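Local coordinates for RagA protein (Porphyromonas gingivalis, PDB 6SLN), which probably acts as a TonB-dependent outer-membrane transporter, its beta-barrel closed by an internal plug domain, at residues T97-S107 with F180-A191; P114-L122 with T133-V144. All blocks are in the same frame, centred on the assembly; numbering follows the deposited sequence.

Contact 1: T97-S107 with F180-A191; sequences TVSGSVAKVSS and FESMSVLKDASA
V102 and L186 lie side by side on one face of an antiparallel pair made by strands 102-106 and 180-186, whose segment axes run at 161°. V102 CG1 rests 3.6 Å from L186 CD2, while CG2 touches both A191 CB (3.6 Å) and the same L186 CD2, so the leucine methyl lies against both branches of the valine. The valine rotamer (chi1 180°) sets CG1 anti to the backbone N and CG2 beside it. Further along the same face K104 runs past two serines: its CE lies 3.8 Å from S184 OG, and bends at chi3 and chi4 bring NZ within 3.6 Å of S182 OG. A103, V105, M183 and V185 occupy the other face, where A103 and V105 touch V126 and M183 reaches strand 203-208. In the backbone, A103 with V185 and V105 with M183 are the hydrogen-bonded pairs; V185 N donates to A103 O almost straight, at 173°. Past the strands, K187 N bonds to S101 O (2.9 Å), and the lysine chain passes S101 OG to a salt bridge with D738 and a hydrogen bond to A127 O. D188 OD2 accepts from S190 N in an Asx turn. T97 CG2 lies against S190 O and OG, while T97 OG1 and S99 OG both bond to D587 of barrel strand 584-595. Backbone bonds thus hold this edge of the plug sheet, and polar side chains at one end tie it to the barrel wall.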
loop_
_atom_site.group_PDB
_atom_site.type_symbol
_atom_site.label_atom_id
_atom_site.label_comp_id
_atom_site.label_asym_id
_atom_site.label_seq_id
_atom_site.Cartn_x
_atom_site.Cartn_y
_atom_site.Cartn_z
ATOM N N THR A 97 -12.345 10.262 -44.050
ATOM C CA THR A 97 -13.428 10.002 -44.987
ATOM C C THR A 97 -13.516 11.151 -45.983
ATOM O O THR A 97 -13.132 12.288 -45.688
ATOM C CB THR A 97 -14.771 9.792 -44.274
ATOM O OG1 THR A 97 -15.675 9.100 -45.149
ATOM C CG2 THR A 97 -15.373 11.109 -43.861
ATOM N N VAL A 98 -14.047 10.829 -47.164
ATOM C CA VAL A 98 -14.040 11.747 -48.298
ATOM C C VAL A 98 -14.882 12.992 -48.020
ATOM O O VAL A 98 -14.574 14.083 -48.517
ATOM C CB VAL A 98 -14.529 10.992 -49.553
ATOM C CG1 VAL A 98 -14.071 11.698 -50.828
ATOM C CG2 VAL A 98 -14.080 9.514 -49.520
ATOM N N SER A 99 -15.956 12.850 -47.237
ATOM C CA SER A 99 -16.875 13.936 -46.919
ATOM C C SER A 99 -16.528 14.650 -45.624
ATOM O O SER A 99 -17.170 15.653 -45.297
ATOM C CB SER A 99 -18.308 13.404 -46.786
ATOM O OG SER A 99 -18.569 12.356 -47.695
ATOM N N GLY A 100 -15.554 14.146 -44.872
ATOM C CA GLY A 100 -15.379 14.590 -43.507
ATOM C C GLY A 100 -14.590 15.883 -43.409
ATOM O O GLY A 100 -13.685 16.148 -44.200
ATOM N N SER A 101 -14.964 16.696 -42.423
ATOM C CA SER A 101 -14.175 17.845 -41.983
ATOM C C SER A 101 -12.943 17.299 -41.272
ATOM O O SER A 101 -13.005 16.927 -40.095
ATOM C CB SER A 101 -15.009 18.738 -41.063
ATOM O OG SER A 101 -14.562 20.089 -41.048
ATOM N N VAL A 102 -11.819 17.213 -41.989
ATOM C CA VAL A 102 -10.594 16.626 -41.460
ATOM C C VAL A 102 -9.434 17.591 -41.667
ATOM O O VAL A 102 -9.222 18.075 -42.784
ATOM C CB VAL A 102 -10.274 15.275 -42.123
ATOM C CG1 VAL A 102 -8.986 14.710 -41.538
ATOM C CG2 VAL A 102 -11.427 14.308 -41.939
ATOM N N ALA A 103 -8.668 17.848 -40.601
ATOM C CA ALA A 103 -7.499 18.723 -40.637
ATOM C C ALA A 103 -6.282 17.954 -40.157
ATOM O O ALA A 103 -6.359 17.255 -39.142
ATOM C CB ALA A 103 -7.701 19.957 -39.764
ATOM N N LYS A 104 -5.167 18.079 -40.882
ATOM C CA LYS A 104 -3.970 17.286 -40.618
ATOM C C LYS A 104 -2.772 18.180 -40.336
ATOM O O LYS A 104 -2.492 19.112 -41.101
ATOM C CB LYS A 104 -3.639 16.363 -41.794
ATOM C CG LYS A 104 -2.433 15.471 -41.515
ATOM C CD LYS A 104 -2.053 14.623 -42.719
ATOM C CE LYS A 104 -2.184 13.137 -42.399
ATOM N NZ LYS A 104 -1.139 12.332 -43.098
ATOM N N VAL A 105 -2.034 17.867 -39.271
ATOM C CA VAL A 105 -0.886 18.666 -38.857
ATOM C C VAL A 105 0.376 17.838 -39.021
ATOM O O VAL A 105 0.435 16.680 -38.584
ATOM C CB VAL A 105 -1.042 19.170 -37.417
ATOM C CG1 VAL A 105 0.243 19.742 -36.943
ATOM C CG2 VAL A 105 -2.100 20.236 -37.373
ATOM N N SER A 106 1.385 18.444 -39.647
ATOM C CA SER A 106 2.644 17.815 -40.015
ATOM C C SER A 106 3.531 17.599 -38.781
ATOM O O SER A 106 3.299 18.162 -37.704
ATOM C CB SER A 106 3.354 18.675 -41.063
ATOM O OG SER A 106 4.761 18.604 -40.928
ATOM N N SER A 107 4.572 16.769 -38.947
ATOM C CA SER A 107 5.458 16.491 -37.816
ATOM C C SER A 107 6.202 17.741 -37.360
ATOM O O SER A 107 6.475 17.884 -36.165
ATOM C CB SER A 107 6.436 15.351 -38.150
ATOM O OG SER A 107 7.348 15.668 -39.185
ATOM N N PHE A 180 6.032 11.075 -33.696
ATOM C CA PHE A 180 4.751 11.358 -34.334
ATOM C C PHE A 180 4.956 11.830 -35.768
ATOM O O PHE A 180 5.699 12.786 -36.021
ATOM C CB PHE A 180 3.980 12.417 -33.549
ATOM C CG PHE A 180 3.632 12.013 -32.141
ATOM C CD1 PHE A 180 3.825 10.719 -31.701
ATOM C CD2 PHE A 180 3.102 12.938 -31.262
ATOM C CE1 PHE A 180 3.492 10.363 -30.414
ATOM C CE2 PHE A 180 2.769 12.588 -29.972
ATOM C CZ PHE A 180 2.961 11.303 -29.546
ATOM N N GLU A 181 4.290 11.154 -36.702
ATOM C CA GLU A 181 4.372 11.540 -38.107
ATOM C C GLU A 181 3.400 12.663 -38.415
ATOM O O GLU A 181 3.767 13.674 -39.023
ATOM C CB GLU A 181 4.073 10.340 -39.003
ATOM C CG GLU A 181 4.267 10.604 -40.478
ATOM C CD GLU A 181 5.634 11.182 -40.773
ATOM O OE1 GLU A 181 5.761 12.426 -40.777
ATOM O OE2 GLU A 181 6.582 10.394 -40.994
ATOM N N SER A 182 2.153 12.493 -38.008
ATOM C CA SER A 182 1.127 13.473 -38.291
ATOM C C SER A 182 0.109 13.422 -37.170
ATOM O O SER A 182 0.151 12.553 -36.292
ATOM C CB SER A 182 0.467 13.215 -39.649
ATOM O OG SER A 182 0.339 11.825 -39.898
ATOM N N MET A 183 -0.791 14.395 -37.194
ATOM C CA MET A 183 -1.937 14.420 -36.301
ATOM C C MET A 183 -3.120 14.920 -37.108
ATOM O O MET A 183 -3.059 16.000 -37.709
ATOM C CB MET A 183 -1.681 15.300 -35.080
ATOM C CG MET A 183 -2.910 15.514 -34.242
ATOM S SD MET A 183 -2.538 16.473 -32.771
ATOM C CE MET A 183 -1.138 15.577 -32.099
ATOM N N SER A 184 -4.160 14.101 -37.175
ATOM C CA SER A 184 -5.385 14.436 -37.883
ATOM C C SER A 184 -6.466 14.794 -36.873
ATOM O O SER A 184 -6.664 14.079 -35.884
ATOM C CB SER A 184 -5.850 13.277 -38.766
ATOM O OG SER A 184 -4.837 12.868 -39.667
ATOM N N VAL A 185 -7.144 15.910 -37.099
ATOM C CA VAL A 185 -8.253 16.308 -36.246
ATOM C C VAL A 185 -9.528 16.121 -37.049
ATOM O O VAL A 185 -9.682 16.707 -38.127
ATOM C CB VAL A 185 -8.098 17.747 -35.730
ATOM C CG1 VAL A 185 -9.258 18.113 -34.799
ATOM C CG2 VAL A 185 -6.777 17.872 -34.987
ATOM N N LEU A 186 -10.420 15.272 -36.538
ATOM C CA LEU A 186 -11.683 14.956 -37.193
ATOM C C LEU A 186 -12.814 15.721 -36.511
ATOM O O LEU A 186 -13.063 15.539 -35.312
ATOM C CB LEU A 186 -11.949 13.455 -37.155
ATOM C CG LEU A 186 -10.771 12.528 -37.402
ATOM C CD1 LEU A 186 -11.275 11.131 -37.368
ATOM C CD2 LEU A 186 -10.127 12.816 -38.736
ATOM N N LYS A 187 -13.511 16.558 -37.282
ATOM C CA LYS A 187 -14.436 17.526 -36.716
ATOM C C LYS A 187 -15.911 17.174 -36.876
ATOM O O LYS A 187 -16.722 17.663 -36.085
ATOM C CB LYS A 187 -14.188 18.908 -37.340
ATOM C CG LYS A 187 -12.720 19.301 -37.372
ATOM C CD LYS A 187 -12.516 20.795 -37.660
ATOM C CE LYS A 187 -11.583 21.015 -38.863
ATOM N NZ LYS A 187 -11.398 22.459 -39.252
ATOM N N ASP A 188 -16.284 16.352 -37.858
ATOM C CA ASP A 188 -17.686 16.124 -38.185
ATOM C C ASP A 188 -18.059 14.645 -38.115
ATOM O O ASP A 188 -17.210 13.754 -38.141
ATOM C CB ASP A 188 -18.014 16.649 -39.580
ATOM C CG ASP A 188 -17.519 15.736 -40.653
ATOM O OD1 ASP A 188 -16.300 15.720 -40.882
ATOM O OD2 ASP A 188 -18.337 15.019 -41.245
ATOM N N ALA A 189 -19.374 14.407 -38.084
ATOM C CA ALA A 189 -19.914 13.075 -37.831
ATOM C C ALA A 189 -19.554 12.084 -38.927
ATOM O O ALA A 189 -19.504 10.871 -38.677
ATOM C CB ALA A 189 -21.431 13.152 -37.685
ATOM N N SER A 190 -19.339 12.563 -40.147
ATOM C CA SER A 190 -18.931 11.648 -41.203
ATOM C C SER A 190 -17.487 11.218 -41.022
ATOM O O SER A 190 -17.130 10.093 -41.382
ATOM C CB SER A 190 -19.124 12.304 -42.566
ATOM O OG SER A 190 -18.547 11.543 -43.610
ATOM N N ALA A 191 -16.651 12.095 -40.455
ATOM C CA ALA A 191 -15.232 11.805 -40.286
ATOM C C ALA A 191 -14.938 11.012 -39.028
ATOM O O ALA A 191 -13.852 10.445 -38.926
ATOM C CB ALA A 191 -14.413 13.097 -40.250
#

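Contact 2: P114-L122 with T133-V144; sequences PVANIMDAL and TTSGDPTAVASV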
loop_
_atom_site.group_PDB
_atom_site.type_symbol
_atom_site.label_atom_id
_atom_site.label_comp_id
_atom_site.label_asym_id
_atom_site.label_seq_id
_atom_site.Cartn_x
_atom_site.Cartn_y
_atom_site.Cartn_z
ATOM N N PRO A 114 9.593 22.440 -25.938
ATOM C CA PRO A 114 10.134 22.398 -24.577
ATOM C C PRO A 114 9.080 22.250 -23.498
ATOM O O PRO A 114 9.324 22.663 -22.358
ATOM C CB PRO A 114 10.861 23.740 -24.456
ATOM C CG PRO A 114 10.093 24.661 -25.359
ATOM C CD PRO A 114 9.518 23.814 -26.472
ATOM N N VAL A 115 7.919 21.677 -23.819
ATOM C CA VAL A 115 6.975 21.276 -22.782
ATOM C C VAL A 115 6.476 19.863 -23.065
ATOM O O VAL A 115 6.457 19.406 -24.214
ATOM C CB VAL A 115 5.786 22.248 -22.649
ATOM C CG1 VAL A 115 6.185 23.474 -21.827
ATOM C CG2 VAL A 115 5.257 22.633 -24.015
ATOM N N ALA A 116 6.079 19.164 -21.996
ATOM C CA ALA A 116 5.519 17.827 -22.137
ATOM C C ALA A 116 4.104 17.851 -22.677
ATOM O O ALA A 116 3.629 16.832 -23.185
ATOM C CB ALA A 116 5.516 17.104 -20.796
ATOM N N ASN A 117 3.425 18.991 -22.571
ATOM C CA ASN A 117 2.008 19.121 -22.905
ATOM C C ASN A 117 1.899 19.347 -24.409
ATOM O O ASN A 117 1.938 20.476 -24.893
ATOM C CB ASN A 117 1.396 20.247 -22.078
ATOM C CG ASN A 117 0.015 20.629 -22.535
ATOM O OD1 ASN A 117 -0.354 21.794 -22.476
ATOM N ND2 ASN A 117 -0.763 19.653 -22.984
ATOM N N ILE A 118 1.755 18.245 -25.154
ATOM C CA ILE A 118 1.819 18.257 -26.619
ATOM C C ILE A 118 0.661 19.032 -27.238
ATOM O O ILE A 118 0.835 19.680 -28.279
ATOM C CB ILE A 118 1.863 16.812 -27.153
ATOM C CG1 ILE A 118 1.806 16.783 -28.684
ATOM C CG2 ILE A 118 0.717 16.019 -26.588
ATOM C CD1 ILE A 118 3.105 17.208 -29.363
ATOM N N MET A 119 -0.532 18.985 -26.634
ATOM C CA MET A 119 -1.684 19.654 -27.241
ATOM C C MET A 119 -1.463 21.158 -27.338
ATOM O O MET A 119 -1.989 21.813 -28.255
ATOM C CB MET A 119 -2.958 19.342 -26.448
ATOM C CG MET A 119 -3.559 17.952 -26.757
ATOM S SD MET A 119 -3.860 17.736 -28.527
ATOM C CE MET A 119 -2.562 16.620 -29.017
ATOM N N ASP A 120 -0.661 21.707 -26.416
ATOM C CA ASP A 120 -0.310 23.116 -26.459
ATOM C C ASP A 120 0.271 23.513 -27.811
ATOM O O ASP A 120 0.062 24.644 -28.271
ATOM C CB ASP A 120 0.678 23.430 -25.335
ATOM C CG ASP A 120 1.012 24.896 -25.255
ATOM O OD1 ASP A 120 0.218 25.653 -24.646
ATOM O OD2 ASP A 120 2.061 25.285 -25.810
ATOM N N ALA A 121 0.976 22.591 -28.471
ATOM C CA ALA A 121 1.592 22.877 -29.764
ATOM C C ALA A 121 0.580 22.973 -30.901
ATOM O O ALA A 121 0.972 23.325 -32.019
ATOM C CB ALA A 121 2.634 21.802 -30.094
ATOM N N LEU A 122 -0.695 22.656 -30.655
ATOM C CA LEU A 122 -1.729 22.767 -31.671
ATOM C C LEU A 122 -2.638 23.962 -31.450
ATOM O O LEU A 122 -3.517 24.213 -32.272
ATOM C CB LEU A 122 -2.528 21.456 -31.764
ATOM C CG LEU A 122 -1.608 20.469 -32.488
ATOM C CD1 LEU A 122 -1.017 19.431 -31.544
ATOM C CD2 LEU A 122 -2.241 19.828 -33.744
ATOM N N THR A 133 -4.189 25.766 -22.080
ATOM C CA THR A 133 -3.575 25.230 -20.870
ATOM C C THR A 133 -3.628 26.316 -19.809
ATOM O O THR A 133 -3.079 27.406 -20.007
ATOM C CB THR A 133 -2.131 24.805 -21.124
ATOM O OG1 THR A 133 -2.026 24.220 -22.429
ATOM C CG2 THR A 133 -1.686 23.806 -20.072
ATOM N N THR A 134 -4.303 26.032 -18.703
ATOM C CA THR A 134 -4.600 27.048 -17.706
ATOM C C THR A 134 -3.553 27.135 -16.605
ATOM O O THR A 134 -3.741 27.899 -15.651
ATOM C CB THR A 134 -5.970 26.774 -17.088
ATOM O OG1 THR A 134 -6.063 25.389 -16.742
ATOM C CG2 THR A 134 -7.092 27.108 -18.086
ATOM N N SER A 135 -2.477 26.359 -16.701
ATOM C CA SER A 135 -1.408 26.382 -15.718
ATOM C C SER A 135 -0.099 26.113 -16.449
ATOM O O SER A 135 -0.043 25.297 -17.373
ATOM C CB SER A 135 -1.640 25.358 -14.592
ATOM O OG SER A 135 -0.575 25.358 -13.645
ATOM N N GLY A 136 0.930 26.849 -16.063
ATOM C CA GLY A 136 2.256 26.643 -16.606
ATOM C C GLY A 136 3.011 25.544 -15.924
ATOM O O GLY A 136 4.166 25.272 -16.254
ATOM N N ASP A 137 2.368 24.922 -14.949
ATOM C CA ASP A 137 2.916 23.756 -14.286
ATOM C C ASP A 137 3.341 22.708 -15.323
ATOM O O ASP A 137 2.546 22.360 -16.206
ATOM C CB ASP A 137 1.850 23.206 -13.344
ATOM C CG ASP A 137 2.337 22.057 -12.518
ATOM O OD1 ASP A 137 2.760 21.027 -13.118
ATOM O OD2 ASP A 137 2.250 22.179 -11.269
ATOM N N PRO A 138 4.573 22.193 -15.255
ATOM C CA PRO A 138 5.040 21.272 -16.308
ATOM C C PRO A 138 4.175 20.041 -16.467
ATOM O O PRO A 138 4.197 19.428 -17.540
ATOM C CB PRO A 138 6.458 20.895 -15.857
ATOM C CG PRO A 138 6.818 21.881 -14.832
ATOM C CD PRO A 138 5.560 22.353 -14.180
ATOM N N THR A 139 3.416 19.655 -15.441
ATOM C CA THR A 139 2.516 18.515 -15.544
ATOM C C THR A 139 1.096 18.931 -15.887
ATOM O O THR A 139 0.161 18.152 -15.685
ATOM C CB THR A 139 2.503 17.700 -14.249
ATOM O OG1 THR A 139 2.023 18.514 -13.177
ATOM C CG2 THR A 139 3.887 17.209 -13.919
ATOM N N ALA A 140 0.909 20.144 -16.387
ATOM C CA ALA A 140 -0.424 20.576 -16.767
ATOM C C ALA A 140 -0.774 20.047 -18.153
ATOM O O ALA A 140 0.060 20.045 -19.071
ATOM C CB ALA A 140 -0.537 22.098 -16.738
ATOM N N VAL A 141 -2.021 19.600 -18.294
ATOM C CA VAL A 141 -2.562 19.078 -19.545
ATOM C C VAL A 141 -3.502 20.117 -20.156
ATOM O O VAL A 141 -4.330 20.702 -19.448
ATOM C CB VAL A 141 -3.292 17.753 -19.297
ATOM C CG1 VAL A 141 -3.400 17.013 -20.553
ATOM C CG2 VAL A 141 -2.538 16.945 -18.283
ATOM N N ALA A 142 -3.370 20.355 -21.461
ATOM C CA ALA A 142 -4.232 21.317 -22.143
ATOM C C ALA A 142 -5.663 20.809 -22.242
ATOM O O ALA A 142 -5.914 19.604 -22.323
ATOM C CB ALA A 142 -3.728 21.609 -23.554
ATOM N N SER A 143 -6.605 21.747 -22.253
ATOM C CA SER A 143 -7.986 21.424 -22.578
ATOM C C SER A 143 -8.210 21.623 -24.074
ATOM O O SER A 143 -7.652 22.541 -24.681
ATOM C CB SER A 143 -8.951 22.283 -21.760
ATOM O OG SER A 143 -8.872 23.651 -22.111
ATOM N N VAL A 144 -8.993 20.735 -24.676
ATOM C CA VAL A 144 -9.332 20.829 -26.092
ATOM C C VAL A 144 -10.842 20.738 -26.257
ATOM O O VAL A 144 -11.492 19.888 -25.639
ATOM C CB VAL A 144 -8.644 19.734 -26.929
ATOM C CG1 VAL A 144 -8.979 19.942 -28.381
ATOM C CG2 VAL A 144 -7.122 19.745 -26.712
#
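N117 reaches into the bend of 133-144: CB sits 3.3 Å from A140 O, and the amide group lies among T133, V141 and A142. With CG anti to the backbone N (chi1 169°), the amide is carried across to T133, whose side chain comes from the opposite direction. Next to it, D120 crosses T133 at about a right angle, with a weak contact of 3.5 Å between T133 OG1 and D120 OD1. The apolar part follows the 3-10 segment 119-122: M119 CB rests on A142 CB at 3.8 Å, and its CG touches V144 CG2 at 4.0 Å before the bent chain leads the sulfur end away.

Around this shell, D120 OD2 forms a salt bridge with R959, and L169 of helix 169-173 packs on both M119 and V141. The 133-144 bend is shaped from within. S135 OG accepts from D137 N in an ST turn, and D137 OD1 takes both T139 N (2.8 Å) and T139 OG1 (2.6 Å), the former in an Asx turn. D137 OD2 bonds to A379 N. N117 and the M119 patch thus fill the join between two plug loops; D120 adds at most a weak bond to T133, its charge probably balanced chiefly by R959.

In the fold
Both contacts belong to the plug domain inside the barrel, their centres about 21 Å apart. Along the chain, 97-107 comes first, then both segments of contact 2, and finally 180-191, so contact 1 brackets contact 2 in sequence. Contact 1 forms one edge of the five-stranded mixed plug sheet; contact 2 joins loop 114-122 to the bend that leads into strand 143-146, part of a separate two-stranded sheet. The two meet directly: M183 SD lies 3.5 Å from L122 CD2, M183 CE approaches M119 CE, and V105 CG2 packs on L122 CD2. This apolar seam connects the sheet to the loops in the plug, consistent with a compact domain filling the barrel.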